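Cytosolic IMP-GMP specific 5'-nucleotidase (Legionella pneumophila subsp. pneumophila, PDB 4OHF) probably hydrolyses purine nucleoside 5'-monophosphates such as IMP and GMP in the cytosol, using a magnesium ion bound in a HAD-type active site. Local coordinates at residues 47-52 and 57-62; 72-77 and 130-135; 204-209 and 296-301; 222-227 and 235-240. One frame throughout, in Å; residues are numbered along the deposited sequence.

In the fold
Contacts 1, 2 and 3 follow in series; contact 4 nests inside the loop that contact 3 closes. Contacts 1 and 2 lie about 17 Å apart between centres and touch through Leu48, Phe61 and Leu135. They involve helix 33-51 and the loop after it, helix 129-143 and strand 73-75 of the antiparallel sheet. Contacts 3 and 4 have centres about 15 Å apart and share the HAD-type mixed sheet, where Ile205 O and Ile207 N probably hydrogen-bond to Glu239 N and Phe240 O, respectively. Contacts 2 and 3, centres about 31 Å apart, lie on opposite sides of the chain's centre. Contacts 3 and 4 build the core by the magnesium; contacts 1 and 2 lie away from it.

Contact 1 of 4, residues 47-52 and 57-62; sequences RLAESF and EIKKFK
The chain leaving helix 33-51 turns back on the helix end, and Ile58 of the 3-10 segment 58-60 meets Leu48 and Ala49 there. The contact is apolar and small. Ile58 CD1 does most of the touching: it lies 3.5 Å from Ala49 CB and 3.6 Å from Ala49 N. Its other neighbour is Leu48 CB, 4.0 Å from the same Ile58 CD1. The torsions explain this reach. Ile58 CG1 stands between the backbone N and the carbonyl carbon (chi1 71°), and CD1 then extends straight on toward the helix.

Lys59 comes alongside the same alanine. Its aliphatic chain is extended and passes the methyl group, with Lys59 CE 3.9 Å from Ala49 CB. The charged end continues to Glu56, with which Lys59 NZ forms a salt bridge.

This is a local helix-to-loop packing, away from the magnesium and nucleotide sites. Helices 129-143 and 153-170 close over the inner side, where Leu48 touches Leu135, Leu139 and Cys163. Near the helix end Arg47 O takes two donors, Ser51 N at 3.1 Å and Ser51 OG at 2.7 Å. Behind Ile58 the loop packs on itself: Phe61 lays one ring face under Ile58 CA, which sits 3.8 Å above the ring plane, over its centre. Phe61 N also bonds to Ile58 O at 2.8 Å.

Contact 2 of 4, residues 72-77 and 130-135; sequences LVIDSK and IAFCIL
Ile74 and Phe132 form the closely packed end of this contact, where strand 73-75 of the five-stranded antiparallel sheet rests on helix 129-143. Leu72 and Ile74 both point toward the helix, while Val73 between them points away, as expected from strand alternation. Strands 80-84 and 121-122 flank the strand within the sheet.

At the tight end the Ile74 CD1 methyl touches two neighbouring ring atoms of Phe132, CD1 and CE1. Phe132 CG is anti to the backbone N (chi1 -163°), which carries the ring over toward the strand. Helix 153-170 adds further packing there, since Phe132 also touches Val160 and Gln161. Ile74 and Phe132 are both buried.

The Leu72 end is looser. Leu72 is partly exposed, and its closest atom to the helix is CB, with CD1 a little farther from the same sulfur, that of Cys133. Leu72 also touches Ile81, Lys83 and Trp406. Cys133 is the helix residue that joins the two ends, because its sulfur is near both Leu72 and Ile74. Cys133 SG is 4.2 Å from Ile74 CG1 and 3.9 Å from Leu72 CB.

Contact 3 of 4, residues 204-209 and 296-301; sequences KIFILT and DEILYI. With PO4 (phosphate ion), chain H.
Phe206 presents a ring edge to Ile298: the methyl Ile298 CG2 lies near the ring plane, 4.1 Å from Phe206 CE2 and equally far from Phe206 CZ. The second flat group is Tyr300. Leu208 CD2 approaches that ring obliquely, 3.9 Å from Tyr300 CE2 and 4.0 Å from Tyr300 CD2. Each ring also meets another, Phe206 that of Phe287 at about 40° between planes and Tyr300 that of Phe251 at about 60°. In both cross-contact pairs the side chains run at about a right angle to each other.

Strands 204-208 and 298-302 are not neighbours. Strand 19-22 lies between them, parallel to both, in the central sheet of the HAD-type core. The side chains therefore meet across the middle strand. Phe206 CG stands between the backbone N and the carbonyl carbon (chi1 68°), and this swings the ring toward Ile298.

The active site lies at one end of these strands. Tyr300 touches Asp23, a magnesium ligand, and its OH bonds to Tyr306 OH and Lys247 NZ. Just past strand 204-208, Thr209 OG1 donates to phosphate O3 at 2.7 Å, consistent with the conserved Thr/Ser of HAD motif II. The phosphate, probably from the crystallisation liquor, is also bonded by Asp25 N, Asn210 N and Lys247 NZ.

Contact 4 of 4, residues 222-227 and 235-240; sequences YALSPF and QGLFEF
Leu224 meets Phe238 and Leu237 from the last turn of helix 213-224, two residues after Tyr222, whose ring makes a cation-pi contact with Arg187. Leu224 carries the whole contact through one methyl. Leu224 CD1 lies in the plane of the Phe238 ring, at its edge, 3.8 Å from Phe238 CE2 and 3.9 Å from Phe238 CZ. The two side chains approach from opposite directions. Leu224 CG is anti to the carbonyl carbon (chi1 -55°), and CD1 extends beyond it to the ring. The same Leu224 CD1 is 4.3 Å from Leu237 CD1.

Leu237 also supports the ring within its own segment: Leu237 CB sits 3.9 Å above one face of Phe238, over its centre. So that face and part of the edge of Phe238 are packed by two leucines.

The contact belongs to a beta-alpha-beta crossover. Helix 213-224 links strand 204-208 to its parallel neighbour 240-243, and Phe238 packs on Ile205 and Ile207 of the first strand. Helix 189-200 is shared too, touched by Leu224 at Val192 and by Leu237 at Ile199.

Further along, Ser225 OG bonds to Asp221 OD2. Pro226 CB then lies 4.2 Å above one face of the Phe227 ring, over its centre.

Contact 1 of 4, residues 47-52 and 57-62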
# COMPACT_ATOMS: atom_id res chain seq x y z
N ARG B 47 2.49 -24.84 25.01
CA ARG B 47 3.47 -24.63 23.95
C ARG B 47 4.33 -23.38 24.16
O ARG B 47 5.42 -23.27 23.61
CB ARG B 47 2.77 -24.55 22.59
CG ARG B 47 3.70 -24.35 21.41
CD ARG B 47 4.72 -25.46 21.33
NE ARG B 47 4.08 -26.76 21.15
CZ ARG B 47 3.75 -27.27 19.96
NH1 ARG B 47 4.02 -26.59 18.85
NH2 ARG B 47 3.15 -28.45 19.89
N LEU B 48 3.83 -22.45 24.96
CA LEU B 48 4.56 -21.22 25.25
C LEU B 48 5.67 -21.45 26.27
O LEU B 48 6.82 -21.05 26.07
CB LEU B 48 3.62 -20.14 25.78
CG LEU B 48 2.81 -19.39 24.73
CD1 LEU B 48 1.85 -18.43 25.42
CD2 LEU B 48 3.75 -18.64 23.80
N ALA B 49 5.32 -22.10 27.37
CA ALA B 49 6.27 -22.39 28.43
C ALA B 49 7.32 -23.40 28.00
O ALA B 49 8.35 -23.55 28.66
CB ALA B 49 5.54 -22.91 29.66
N GLU B 50 7.08 -24.07 26.88
CA GLU B 50 8.01 -25.08 26.40
C GLU B 50 8.89 -24.65 25.23
O GLU B 50 10.11 -24.59 25.36
CB GLU B 50 7.26 -26.36 26.05
CG GLU B 50 6.48 -26.92 27.24
CD GLU B 50 5.87 -28.29 26.98
OE1 GLU B 50 5.18 -28.81 27.89
OE2 GLU B 50 6.08 -28.83 25.88
N SER B 51 8.28 -24.36 24.09
CA SER B 51 9.06 -23.97 22.92
C SER B 51 9.45 -22.49 22.90
O SER B 51 10.23 -22.06 22.05
CB SER B 51 8.31 -24.33 21.63
OG SER B 51 7.10 -23.60 21.52
N PHE B 52 8.91 -21.71 23.83
CA PHE B 52 9.24 -20.29 23.88
C PHE B 52 9.92 -19.86 25.16
O PHE B 52 10.33 -18.71 25.29
CB PHE B 52 8.00 -19.45 23.62
CG PHE B 52 7.76 -19.18 22.17
CD1 PHE B 52 8.47 -18.18 21.51
CD2 PHE B 52 6.90 -19.98 21.43
CE1 PHE B 52 8.32 -17.98 20.14
CE2 PHE B 52 6.74 -19.79 20.06
CZ PHE B 52 7.45 -18.78 19.41
N GLU B 57 5.70 -19.27 35.71
CA GLU B 57 4.49 -18.79 36.35
C GLU B 57 3.23 -18.95 35.48
O GLU B 57 2.13 -19.16 36.00
CB GLU B 57 4.68 -17.32 36.75
CG GLU B 57 3.66 -16.81 37.76
CD GLU B 57 3.66 -17.60 39.06
OE1 GLU B 57 3.37 -18.82 39.01
OE2 GLU B 57 3.96 -17.02 40.12
N ILE B 58 3.38 -18.86 34.16
CA ILE B 58 2.23 -18.97 33.26
C ILE B 58 1.47 -20.29 33.38
O ILE B 58 0.25 -20.33 33.20
CB ILE B 58 2.63 -18.79 31.78
CG1 ILE B 58 3.43 -19.99 31.30
CG2 ILE B 58 3.45 -17.53 31.61
CD1 ILE B 58 3.69 -19.97 29.81
N LYS B 59 2.18 -21.37 33.67
CA LYS B 59 1.54 -22.67 33.80
C LYS B 59 0.44 -22.61 34.86
O LYS B 59 -0.48 -23.42 34.87
CB LYS B 59 2.57 -23.73 34.20
CG LYS B 59 3.76 -23.85 33.27
CD LYS B 59 4.79 -24.85 33.81
CE LYS B 59 6.04 -24.89 32.95
NZ LYS B 59 7.08 -25.80 33.51
N LYS B 60 0.55 -21.63 35.75
CA LYS B 60 -0.42 -21.46 36.84
C LYS B 60 -1.70 -20.73 36.39
O LYS B 60 -2.73 -20.80 37.06
CB LYS B 60 0.25 -20.69 37.98
CG LYS B 60 -0.03 -21.24 39.37
CD LYS B 60 0.85 -20.55 40.42
CE LYS B 60 0.62 -21.13 41.81
NZ LYS B 60 -0.80 -20.96 42.25
N PHE B 61 -1.62 -20.03 35.26
CA PHE B 61 -2.76 -19.29 34.72
C PHE B 61 -4.05 -20.10 34.67
O PHE B 61 -4.07 -21.23 34.19
CB PHE B 61 -2.44 -18.78 33.31
CG PHE B 61 -1.51 -17.59 33.29
CD1 PHE B 61 -1.09 -17.05 32.07
CD2 PHE B 61 -1.08 -16.99 34.47
CE1 PHE B 61 -0.25 -15.94 32.04
CE2 PHE B 61 -0.25 -15.89 34.44
CZ PHE B 61 0.17 -15.36 33.22
N LYS B 62 -5.13 -19.51 35.17
CA LYS B 62 -6.43 -20.17 35.19
C LYS B 62 -7.30 -19.65 34.06
O LYS B 62 -7.33 -18.45 33.79
CB LYS B 62 -7.12 -19.95 36.54
CG LYS B 62 -7.31 -21.22 37.36
CD LYS B 62 -5.98 -21.94 37.55
CE LYS B 62 -6.17 -23.31 38.20
NZ LYS B 62 -4.88 -24.05 38.30

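Contact 2 of 4, residues 72-77 and 130-135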
# COMPACT_ATOMS: atom_id res chain seq x y z
N LEU B 72 -13.75 -9.11 20.09
CA LEU B 72 -12.76 -8.18 20.61
C LEU B 72 -11.55 -8.00 19.69
O LEU B 72 -11.25 -8.87 18.87
CB LEU B 72 -12.29 -8.61 22.00
CG LEU B 72 -13.41 -8.79 23.02
CD1 LEU B 72 -12.80 -9.01 24.41
CD2 LEU B 72 -14.35 -7.58 23.01
N VAL B 73 -10.87 -6.87 19.85
CA VAL B 73 -9.69 -6.56 19.04
C VAL B 73 -8.44 -6.42 19.91
O VAL B 73 -8.47 -5.79 20.98
CB VAL B 73 -9.88 -5.22 18.29
CG1 VAL B 73 -8.59 -4.86 17.57
CG2 VAL B 73 -11.04 -5.31 17.31
N ILE B 74 -7.34 -7.00 19.46
CA ILE B 74 -6.10 -6.91 20.21
C ILE B 74 -5.13 -5.85 19.69
O ILE B 74 -4.76 -5.85 18.51
CB ILE B 74 -5.38 -8.27 20.26
CG1 ILE B 74 -6.18 -9.23 21.14
CG2 ILE B 74 -3.97 -8.09 20.81
CD1 ILE B 74 -5.49 -10.57 21.40
N ASP B 75 -4.76 -4.94 20.57
CA ASP B 75 -3.81 -3.87 20.25
C ASP B 75 -2.47 -4.39 20.76
O ASP B 75 -2.11 -4.16 21.91
CB ASP B 75 -4.21 -2.58 20.98
CG ASP B 75 -3.22 -1.45 20.77
OD1 ASP B 75 -3.56 -0.30 21.13
OD2 ASP B 75 -2.10 -1.70 20.26
N SER B 76 -1.77 -5.13 19.90
CA SER B 76 -0.49 -5.74 20.26
C SER B 76 0.55 -4.71 20.67
O SER B 76 1.35 -4.94 21.57
CB SER B 76 0.04 -6.59 19.10
OG SER B 76 0.04 -5.86 17.88
N LYS B 77 0.50 -3.55 20.02
CA LYS B 77 1.44 -2.49 20.31
C LYS B 77 1.45 -2.15 21.80
O LYS B 77 2.50 -2.17 22.44
CB LYS B 77 1.06 -1.25 19.50
CG LYS B 77 1.89 0.02 19.76
CD LYS B 77 1.12 1.24 19.23
CE LYS B 77 1.83 2.56 19.50
NZ LYS B 77 0.88 3.70 19.28
N ILE B 130 -11.39 -16.07 21.62
CA ILE B 130 -11.68 -15.88 23.02
C ILE B 130 -10.54 -16.39 23.89
O ILE B 130 -10.15 -15.73 24.84
CB ILE B 130 -13.02 -16.55 23.37
CG1 ILE B 130 -14.16 -15.65 22.89
CG2 ILE B 130 -13.10 -16.83 24.86
CD1 ILE B 130 -15.54 -16.26 22.94
N ALA B 131 -10.00 -17.55 23.56
CA ALA B 131 -8.88 -18.08 24.33
C ALA B 131 -7.69 -17.13 24.16
O ALA B 131 -6.99 -16.80 25.13
CB ALA B 131 -8.51 -19.47 23.83
N PHE B 132 -7.48 -16.67 22.93
CA PHE B 132 -6.39 -15.76 22.64
C PHE B 132 -6.45 -14.54 23.55
O PHE B 132 -5.45 -14.18 24.18
CB PHE B 132 -6.44 -15.31 21.18
CG PHE B 132 -5.16 -14.70 20.67
CD1 PHE B 132 -4.55 -13.64 21.34
CD2 PHE B 132 -4.56 -15.17 19.50
CE1 PHE B 132 -3.37 -13.06 20.86
CE2 PHE B 132 -3.37 -14.60 19.02
CZ PHE B 132 -2.78 -13.55 19.70
N CYS B 133 -7.62 -13.92 23.63
CA CYS B 133 -7.82 -12.73 24.46
C CYS B 133 -7.54 -12.97 25.93
O CYS B 133 -6.82 -12.21 26.56
CB CYS B 133 -9.24 -12.19 24.29
SG CYS B 133 -9.52 -11.31 22.74
N ILE B 134 -8.12 -14.03 26.48
CA ILE B 134 -7.91 -14.34 27.88
C ILE B 134 -6.42 -14.55 28.16
O ILE B 134 -5.85 -13.93 29.07
CB ILE B 134 -8.67 -15.60 28.30
CG1 ILE B 134 -10.17 -15.36 28.18
CG2 ILE B 134 -8.28 -15.98 29.72
CD1 ILE B 134 -11.01 -16.59 28.43
N LEU B 135 -5.79 -15.42 27.38
CA LEU B 135 -4.37 -15.68 27.56
C LEU B 135 -3.54 -14.40 27.42
O LEU B 135 -2.77 -14.05 28.31
CB LEU B 135 -3.88 -16.71 26.55
CG LEU B 135 -2.40 -17.08 26.71
CD1 LEU B 135 -2.17 -17.56 28.11
CD2 LEU B 135 -2.00 -18.17 25.72

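Contact 3 of 4, residues 204-209 and 296-301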
# COMPACT_ATOMS: atom_id res chain seq x y z
N LYS B 204 -27.76 -29.88 -3.60
CA LYS B 204 -26.51 -30.62 -3.53
C LYS B 204 -25.74 -30.05 -2.34
O LYS B 204 -25.64 -28.84 -2.19
CB LYS B 204 -25.69 -30.45 -4.80
CG LYS B 204 -26.11 -31.34 -5.96
CD LYS B 204 -25.17 -31.10 -7.13
CE LYS B 204 -25.52 -31.93 -8.35
NZ LYS B 204 -24.60 -31.57 -9.49
N ILE B 205 -25.20 -30.93 -1.51
CA ILE B 205 -24.47 -30.47 -0.35
C ILE B 205 -23.04 -30.96 -0.36
O ILE B 205 -22.78 -32.15 -0.59
CB ILE B 205 -25.17 -30.97 0.93
CG1 ILE B 205 -26.62 -30.49 0.91
CG2 ILE B 205 -24.44 -30.47 2.17
CD1 ILE B 205 -27.45 -31.04 2.01
N PHE B 206 -22.09 -30.06 -0.13
CA PHE B 206 -20.69 -30.45 -0.09
C PHE B 206 -20.00 -29.90 1.15
O PHE B 206 -20.40 -28.87 1.70
CB PHE B 206 -19.96 -30.01 -1.38
CG PHE B 206 -19.79 -28.51 -1.55
CD1 PHE B 206 -18.62 -27.87 -1.12
CD2 PHE B 206 -20.75 -27.76 -2.23
CE1 PHE B 206 -18.40 -26.50 -1.38
CE2 PHE B 206 -20.55 -26.39 -2.49
CZ PHE B 206 -19.37 -25.77 -2.07
N ILE B 207 -18.97 -30.60 1.60
CA ILE B 207 -18.19 -30.20 2.75
C ILE B 207 -16.93 -29.48 2.28
O ILE B 207 -16.30 -29.89 1.31
CB ILE B 207 -17.79 -31.43 3.59
CG1 ILE B 207 -19.04 -32.04 4.22
CG2 ILE B 207 -16.79 -31.02 4.69
CD1 ILE B 207 -18.77 -33.27 5.03
N LEU B 208 -16.57 -28.41 2.97
CA LEU B 208 -15.37 -27.65 2.62
C LEU B 208 -14.68 -27.36 3.95
O LEU B 208 -14.98 -26.35 4.61
CB LEU B 208 -15.75 -26.35 1.90
CG LEU B 208 -14.65 -25.45 1.35
CD1 LEU B 208 -13.89 -26.18 0.24
CD2 LEU B 208 -15.26 -24.16 0.81
N THR B 209 -13.78 -28.26 4.35
CA THR B 209 -13.08 -28.15 5.62
C THR B 209 -11.58 -27.94 5.54
O THR B 209 -10.93 -28.31 4.57
CB THR B 209 -13.30 -29.42 6.47
OG1 THR B 209 -12.46 -29.38 7.62
CG2 THR B 209 -12.96 -30.68 5.67
N ASP B 296 -23.14 -17.36 -7.77
CA ASP B 296 -24.24 -16.94 -6.93
C ASP B 296 -25.29 -18.05 -6.73
O ASP B 296 -26.31 -17.85 -6.08
CB ASP B 296 -24.89 -15.67 -7.51
CG ASP B 296 -25.55 -15.91 -8.86
OD1 ASP B 296 -25.01 -16.72 -9.65
OD2 ASP B 296 -26.59 -15.29 -9.15
N GLU B 297 -25.02 -19.21 -7.31
CA GLU B 297 -25.92 -20.35 -7.16
C GLU B 297 -25.38 -21.28 -6.07
O GLU B 297 -25.97 -22.32 -5.76
CB GLU B 297 -26.04 -21.09 -8.49
CG GLU B 297 -26.84 -20.35 -9.55
CD GLU B 297 -26.94 -21.11 -10.85
OE1 GLU B 297 -25.90 -21.29 -11.53
OE2 GLU B 297 -28.06 -21.55 -11.20
N ILE B 298 -24.25 -20.89 -5.50
CA ILE B 298 -23.60 -21.63 -4.42
C ILE B 298 -23.66 -20.84 -3.11
O ILE B 298 -23.38 -19.65 -3.08
CB ILE B 298 -22.09 -21.89 -4.73
CG1 ILE B 298 -21.95 -22.81 -5.94
CG2 ILE B 298 -21.41 -22.51 -3.54
CD1 ILE B 298 -20.55 -22.92 -6.44
N LEU B 299 -24.05 -21.52 -2.04
CA LEU B 299 -24.09 -20.90 -0.73
C LEU B 299 -23.08 -21.63 0.17
O LEU B 299 -23.16 -22.84 0.36
CB LEU B 299 -25.48 -21.01 -0.10
CG LEU B 299 -25.49 -20.57 1.38
CD1 LEU B 299 -24.99 -19.14 1.52
CD2 LEU B 299 -26.89 -20.70 1.92
N TYR B 300 -22.13 -20.87 0.71
CA TYR B 300 -21.15 -21.43 1.62
C TYR B 300 -21.51 -20.95 3.03
O TYR B 300 -21.78 -19.76 3.24
CB TYR B 300 -19.74 -20.98 1.25
CG TYR B 300 -18.73 -21.19 2.36
CD1 TYR B 300 -18.25 -20.12 3.11
CD2 TYR B 300 -18.31 -22.47 2.70
CE1 TYR B 300 -17.37 -20.32 4.18
CE2 TYR B 300 -17.43 -22.68 3.76
CZ TYR B 300 -16.97 -21.61 4.50
OH TYR B 300 -16.12 -21.84 5.57
N ILE B 301 -21.52 -21.87 3.98
CA ILE B 301 -21.84 -21.52 5.36
C ILE B 301 -20.67 -21.84 6.27
O ILE B 301 -20.22 -22.99 6.33
CB ILE B 301 -23.06 -22.29 5.88
CG1 ILE B 301 -24.23 -22.11 4.91
CG2 ILE B 301 -23.44 -21.78 7.27
CD1 ILE B 301 -25.46 -22.90 5.24
P PO4 H . -13.14 -26.46 9.23
O1 PO4 H . -11.91 -26.97 9.88
O2 PO4 H . -13.84 -25.52 10.12
O3 PO4 H . -14.04 -27.61 8.92
O4 PO4 H . -12.78 -25.75 7.97

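Contact 4 of 4, residues 222-227 and 235-240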
# COMPACT_ATOMS: atom_id res chain seq x y z
N TYR B 222 -18.68 -40.37 13.30
CA TYR B 222 -19.09 -40.26 14.70
C TYR B 222 -20.33 -39.39 14.92
O TYR B 222 -21.22 -39.76 15.70
CB TYR B 222 -17.93 -39.70 15.55
CG TYR B 222 -18.30 -39.45 17.00
CD1 TYR B 222 -18.27 -40.48 17.95
CD2 TYR B 222 -18.71 -38.19 17.42
CE1 TYR B 222 -18.65 -40.26 19.28
CE2 TYR B 222 -19.09 -37.96 18.74
CZ TYR B 222 -19.06 -38.99 19.67
OH TYR B 222 -19.46 -38.76 20.97
N ALA B 223 -20.40 -38.25 14.24
CA ALA B 223 -21.52 -37.33 14.43
C ALA B 223 -22.75 -37.44 13.53
O ALA B 223 -23.79 -36.86 13.84
CB ALA B 223 -21.00 -35.90 14.41
N LEU B 224 -22.66 -38.16 12.42
CA LEU B 224 -23.81 -38.26 11.53
C LEU B 224 -24.42 -39.66 11.44
O LEU B 224 -25.64 -39.83 11.47
CB LEU B 224 -23.43 -37.78 10.13
CG LEU B 224 -22.85 -36.38 10.03
CD1 LEU B 224 -22.48 -36.08 8.61
CD2 LEU B 224 -23.85 -35.36 10.55
N SER B 225 -23.57 -40.67 11.32
CA SER B 225 -24.03 -42.05 11.19
C SER B 225 -25.13 -42.43 12.17
O SER B 225 -26.16 -42.98 11.78
CB SER B 225 -22.85 -43.01 11.32
OG SER B 225 -21.97 -42.88 10.21
N PRO B 226 -24.94 -42.14 13.47
CA PRO B 226 -25.95 -42.50 14.46
C PRO B 226 -27.40 -42.18 14.08
O PRO B 226 -28.32 -42.74 14.66
CB PRO B 226 -25.50 -41.72 15.70
CG PRO B 226 -24.03 -41.74 15.57
CD PRO B 226 -23.83 -41.41 14.10
N PHE B 227 -27.62 -41.32 13.09
CA PHE B 227 -28.97 -40.94 12.70
C PHE B 227 -29.34 -41.32 11.27
O PHE B 227 -30.29 -40.78 10.69
CB PHE B 227 -29.16 -39.43 12.86
CG PHE B 227 -28.61 -38.89 14.13
CD1 PHE B 227 -29.25 -39.14 15.34
CD2 PHE B 227 -27.43 -38.14 14.13
CE1 PHE B 227 -28.73 -38.65 16.53
CE2 PHE B 227 -26.90 -37.65 15.32
CZ PHE B 227 -27.55 -37.91 16.52
N GLN B 235 -21.67 -40.65 3.59
CA GLN B 235 -21.13 -40.15 2.34
C GLN B 235 -22.20 -39.83 1.29
O GLN B 235 -21.96 -39.05 0.38
CB GLN B 235 -20.17 -41.18 1.75
CG GLN B 235 -18.88 -41.38 2.50
CD GLN B 235 -19.00 -42.34 3.66
OE1 GLN B 235 -18.01 -42.80 4.18
NE2 GLN B 235 -20.23 -42.63 4.08
N GLY B 236 -23.37 -40.47 1.41
CA GLY B 236 -24.45 -40.23 0.46
C GLY B 236 -25.07 -38.85 0.64
O GLY B 236 -25.75 -38.33 -0.25
N LEU B 237 -24.82 -38.25 1.80
CA LEU B 237 -25.33 -36.93 2.11
C LEU B 237 -24.54 -35.86 1.36
O LEU B 237 -25.06 -34.78 1.09
CB LEU B 237 -25.21 -36.68 3.61
CG LEU B 237 -26.10 -37.49 4.55
CD1 LEU B 237 -25.72 -37.21 5.99
CD2 LEU B 237 -27.56 -37.13 4.30
N PHE B 238 -23.30 -36.16 1.01
CA PHE B 238 -22.46 -35.18 0.34
C PHE B 238 -22.00 -35.48 -1.09
O PHE B 238 -21.49 -36.55 -1.39
CB PHE B 238 -21.25 -34.89 1.24
CG PHE B 238 -21.63 -34.58 2.65
CD1 PHE B 238 -22.29 -33.40 2.97
CD2 PHE B 238 -21.40 -35.51 3.67
CE1 PHE B 238 -22.71 -33.15 4.26
CE2 PHE B 238 -21.82 -35.26 4.98
CZ PHE B 238 -22.48 -34.08 5.27
N GLU B 239 -22.19 -34.49 -1.96
CA GLU B 239 -21.81 -34.60 -3.36
C GLU B 239 -20.29 -34.61 -3.43
O GLU B 239 -19.70 -35.50 -4.02
CB GLU B 239 -22.37 -33.40 -4.14
CG GLU B 239 -22.32 -33.54 -5.66
CD GLU B 239 -23.29 -34.59 -6.20
OE1 GLU B 239 -23.44 -34.68 -7.44
OE2 GLU B 239 -23.91 -35.33 -5.39
N PHE B 240 -19.67 -33.60 -2.82
CA PHE B 240 -18.21 -33.49 -2.76
C PHE B 240 -17.81 -33.27 -1.32
O PHE B 240 -18.59 -32.76 -0.50
CB PHE B 240 -17.69 -32.28 -3.52
CG PHE B 240 -17.93 -32.33 -4.99
CD1 PHE B 240 -19.13 -31.85 -5.52
CD2 PHE B 240 -16.96 -32.82 -5.85
CE1 PHE B 240 -19.35 -31.87 -6.89
CE2 PHE B 240 -17.16 -32.84 -7.22
CZ PHE B 240 -18.36 -32.37 -7.74